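PDB 2PFY: putative exported protein from Bordetella pertussis Tohama I, which binds pyroglutamic acid as an extracytoplasmic solute receptor and probably delivers it to a tripartite ATP-independent periplasmic (TRAP) transporter. Local coordinates for residues Asp74-Ile79 / Gln293-Ala298. Residues are numbered along the deposited sequence; the frame is centred on the assembly and turned at random.
Sequences DPLFEI and QQLLDA
L295 reaches from the C-terminal helix with its CD1 methyl and lodges it between I79 and L76 of the 3-10 turn. That methyl lies 3.9 Å from I79 CG2 and 4.2 Å from L76 CD2, so one leucine branch serves both residues. The side chain is fully stretched, CG anti to the backbone N (chi1 -172°) and CD1 continuing the line (chi2 176°), which lets it bridge a gap where the backbones stay well apart: the CA atoms of L76 and L295 are 8.4 Å from each other. I79 divides its work between branches. While CG2 takes L295, the longer arm runs the other way and sets CD1 3.9 Å from L296 CD1, the two side chains meeting at a slant. No hydrogen bond crosses the contact; it is a joint of methyl groups, and a small one.

Behind L76, the turn is pinned by D74. Its OD1 accepts from L76 N at 3.2 Å, an Asx turn in which the N-H comes to the anti side of the carboxylate, 33° out of its plane. OD2 of the same carboxylate forms a salt bridge with R106, tying the start of the turn to helix 89-108. Helix 267-287 adds two more ties: W284 NE1 hydrogen-bonds to P75 O, and K287 forms a salt bridge with E78.

The turn belongs to the loop between strand 62-66 and helix 89-108. Helix 89-108 also meets L295 through L95 and L102, and W284 of helix 267-287 touches both I79 and L296, so the C-terminal helix 290-300 packs against loop and helices together, within this periplasmic binding-protein fold.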
ATOM      1  N   ASP A  74     -11.280 -10.020  -3.076  1.00 40.64           N
ATOM      2  CA  ASP A  74     -11.165 -10.879  -1.910  1.00 39.36           C
ATOM      3  C   ASP A  74     -10.880 -10.022  -0.687  1.00 38.55           C
ATOM      4  O   ASP A  74      -9.810  -9.427  -0.596  1.00 38.18           O
ATOM      5  CB  ASP A  74     -10.075 -11.944  -2.128  1.00 39.21           C
ATOM      6  CG  ASP A  74      -9.929 -12.901  -0.950  1.00 40.23           C
ATOM      7  OD1 ASP A  74     -10.362 -12.556   0.166  1.00 39.95           O
ATOM      8  OD2 ASP A  74      -9.371 -14.008  -1.131  1.00 40.62           O
ATOM      9  N   PRO A  75     -11.828  -9.990   0.281  1.00 37.98           N
ATOM     10  CA  PRO A  75     -11.802  -9.054   1.412  1.00 36.46           C
ATOM     11  C   PRO A  75     -10.589  -9.161   2.323  1.00 35.04           C
ATOM     12  O   PRO A  75     -10.224  -8.183   2.956  1.00 34.22           O
ATOM     13  CB  PRO A  75     -13.067  -9.424   2.214  1.00 37.06           C
ATOM     14  CG  PRO A  75     -13.940 -10.160   1.260  1.00 38.25           C
ATOM     15  CD  PRO A  75     -13.012 -10.880   0.337  1.00 37.76           C
ATOM     16  N   LEU A  76      -9.984 -10.336   2.412  1.00 33.42           N
ATOM     17  CA  LEU A  76      -8.823 -10.505   3.273  1.00 32.85           C
ATOM     18  C   LEU A  76      -7.674  -9.567   2.841  1.00 31.34           C
ATOM     19  O   LEU A  76      -6.763  -9.301   3.638  1.00 30.07           O
ATOM     20  CB  LEU A  76      -8.324 -11.958   3.266  1.00 32.41           C
ATOM     21  CG  LEU A  76      -9.340 -13.052   3.665  1.00 34.75           C
ATOM     22  CD1 LEU A  76      -8.731 -14.484   3.568  1.00 32.99           C
ATOM     23  CD2 LEU A  76      -9.917 -12.796   5.054  1.00 31.49           C
ATOM     24  N   PHE A  77      -7.720  -9.109   1.587  1.00 30.52           N
ATOM     25  CA  PHE A  77      -6.617  -8.283   1.022  1.00 29.93           C
ATOM     26  C   PHE A  77      -6.733  -6.786   1.406  1.00 30.04           C
ATOM     27  O   PHE A  77      -5.835  -5.975   1.112  1.00 29.31           O
ATOM     28  CB  PHE A  77      -6.522  -8.472  -0.502  1.00 29.85           C
ATOM     29  CG  PHE A  77      -5.928  -9.816  -0.922  1.00 29.88           C
ATOM     30  CD1 PHE A  77      -4.590  -9.921  -1.246  1.00 28.42           C
ATOM     31  CD2 PHE A  77      -6.721 -10.976  -0.982  1.00 30.89           C
ATOM     32  CE1 PHE A  77      -4.019 -11.149  -1.627  1.00 28.86           C
ATOM     33  CE2 PHE A  77      -6.156 -12.215  -1.354  1.00 29.43           C
ATOM     34  CZ  PHE A  77      -4.807 -12.295  -1.685  1.00 29.99           C
ATOM     35  N   GLU A  78      -7.826  -6.414   2.072  1.00 29.79           N
ATOM     36  CA  GLU A  78      -7.979  -5.011   2.513  1.00 30.31           C
ATOM     37  C   GLU A  78      -8.164  -4.813   4.022  1.00 29.41           C
ATOM     38  O   GLU A  78      -8.562  -3.719   4.470  1.00 28.81           O
ATOM     39  CB  GLU A  78      -9.099  -4.306   1.727  1.00 30.00           C
ATOM     40  CG  GLU A  78     -10.481  -4.870   2.044  1.00 32.26           C
ATOM     41  CD  GLU A  78     -11.598  -4.260   1.223  1.00 32.17           C
ATOM     42  OE1 GLU A  78     -11.368  -3.811   0.072  1.00 33.95           O
ATOM     43  OE2 GLU A  78     -12.732  -4.256   1.741  1.00 35.58           O
ATOM     44  N   ILE A  79      -7.872  -5.835   4.818  1.00 28.26           N
ATOM     45  CA  ILE A  79      -7.925  -5.650   6.268  1.00 28.24           C
ATOM     46  C   ILE A  79      -6.922  -4.589   6.760  1.00 27.18           C
ATOM     47  O   ILE A  79      -7.132  -3.973   7.799  1.00 27.56           O
ATOM     48  CB  ILE A  79      -7.792  -7.015   7.081  1.00 28.14           C
ATOM     49  CG1 ILE A  79      -8.192  -6.860   8.550  1.00 29.96           C
ATOM     50  CG2 ILE A  79      -6.382  -7.597   7.027  1.00 27.35           C
ATOM     51  CD1 ILE A  79      -9.621  -6.399   8.807  1.00 32.30           C
ATOM     52  N   GLN A 293     -12.725 -14.142  10.338  1.00 52.70           N
ATOM     53  CA  GLN A 293     -12.758 -14.282  11.799  1.00 52.59           C
ATOM     54  C   GLN A 293     -11.498 -14.916  12.384  1.00 52.19           C
ATOM     55  O   GLN A 293     -11.022 -14.475  13.428  1.00 52.17           O
ATOM     56  CB  GLN A 293     -14.016 -15.024  12.280  1.00 53.07           C
ATOM     57  CG  GLN A 293     -15.306 -14.183  12.267  1.00 54.30           C
ATOM     58  CD  GLN A 293     -15.287 -12.982  13.227  1.00 55.30           C
ATOM     59  OE1 GLN A 293     -14.567 -12.963  14.232  1.00 54.90           O
ATOM     60  NE2 GLN A 293     -16.086 -11.971  12.903  1.00 56.92           N
ATOM     61  N   GLN A 294     -10.941 -15.932  11.724  1.00 52.07           N
ATOM     62  CA  GLN A 294      -9.687 -16.508  12.228  1.00 52.59           C
ATOM     63  C   GLN A 294      -8.491 -15.555  12.102  1.00 51.40           C
ATOM     64  O   GLN A 294      -7.539 -15.644  12.881  1.00 51.40           O
ATOM     65  CB  GLN A 294      -9.371 -17.941  11.720  1.00 52.65           C
ATOM     66  CG  GLN A 294      -9.622 -18.277  10.249  1.00 54.97           C
ATOM     67  CD  GLN A 294      -9.398 -19.779   9.928  1.00 55.17           C
ATOM     68  OE1 GLN A 294      -8.271 -20.290  10.013  1.00 58.21           O
ATOM     69  NE2 GLN A 294     -10.478 -20.476   9.550  1.00 55.91           N
ATOM     70  N   LEU A 295      -8.556 -14.645  11.130  1.00 50.04           N
ATOM     71  CA  LEU A 295      -7.529 -13.599  10.971  1.00 49.48           C
ATOM     72  C   LEU A 295      -7.627 -12.603  12.141  1.00 49.10           C
ATOM     73  O   LEU A 295      -6.651 -12.365  12.853  1.00 48.62           O
ATOM     74  CB  LEU A 295      -7.666 -12.906   9.604  1.00 48.83           C
ATOM     75  CG  LEU A 295      -6.628 -11.893   9.082  1.00 48.35           C
ATOM     76  CD1 LEU A 295      -6.979 -11.447   7.669  1.00 43.04           C
ATOM     77  CD2 LEU A 295      -6.506 -10.681   9.996  1.00 44.61           C
ATOM     78  N   LEU A 296      -8.818 -12.048  12.337  1.00 49.43           N
ATOM     79  CA  LEU A 296      -9.078 -11.123  13.437  1.00 49.85           C
ATOM     80  C   LEU A 296      -8.779 -11.720  14.821  1.00 50.30           C
ATOM     81  O   LEU A 296      -8.142 -11.064  15.651  1.00 50.10           O
ATOM     82  CB  LEU A 296     -10.510 -10.603  13.358  1.00 49.95           C
ATOM     83  CG  LEU A 296     -10.830  -9.148  13.000  1.00 50.60           C
ATOM     84  CD1 LEU A 296      -9.798  -8.469  12.066  1.00 52.08           C
ATOM     85  CD2 LEU A 296     -12.252  -9.027  12.459  1.00 49.70           C
ATOM     86  N   ASP A 297      -9.206 -12.965  15.057  1.00 50.40           N
ATOM     87  CA  ASP A 297      -8.822 -13.701  16.276  1.00 50.75           C
ATOM     88  C   ASP A 297      -7.310 -13.792  16.449  1.00 50.22           C
ATOM     89  O   ASP A 297      -6.788 -13.490  17.532  1.00 50.32           O
ATOM     90  CB  ASP A 297      -9.425 -15.125  16.295  1.00 51.31           C
ATOM     91  CG  ASP A 297     -10.949 -15.121  16.359  1.00 52.22           C
ATOM     92  OD1 ASP A 297     -11.527 -14.124  16.854  1.00 50.41           O
ATOM     93  OD2 ASP A 297     -11.565 -16.127  15.904  1.00 54.52           O
ATOM     94  N   ALA A 298      -6.611 -14.204  15.390  1.00 49.41           N
ATOM     95  CA  ALA A 298      -5.150 -14.275  15.404  1.00 49.36           C
ATOM     96  C   ALA A 298      -4.499 -12.919  15.728  1.00 49.32           C
ATOM     97  O   ALA A 298      -3.553 -12.858  16.525  1.00 49.31           O
ATOM     98  CB  ALA A 298      -4.617 -14.825  14.081  1.00 49.57           C
TER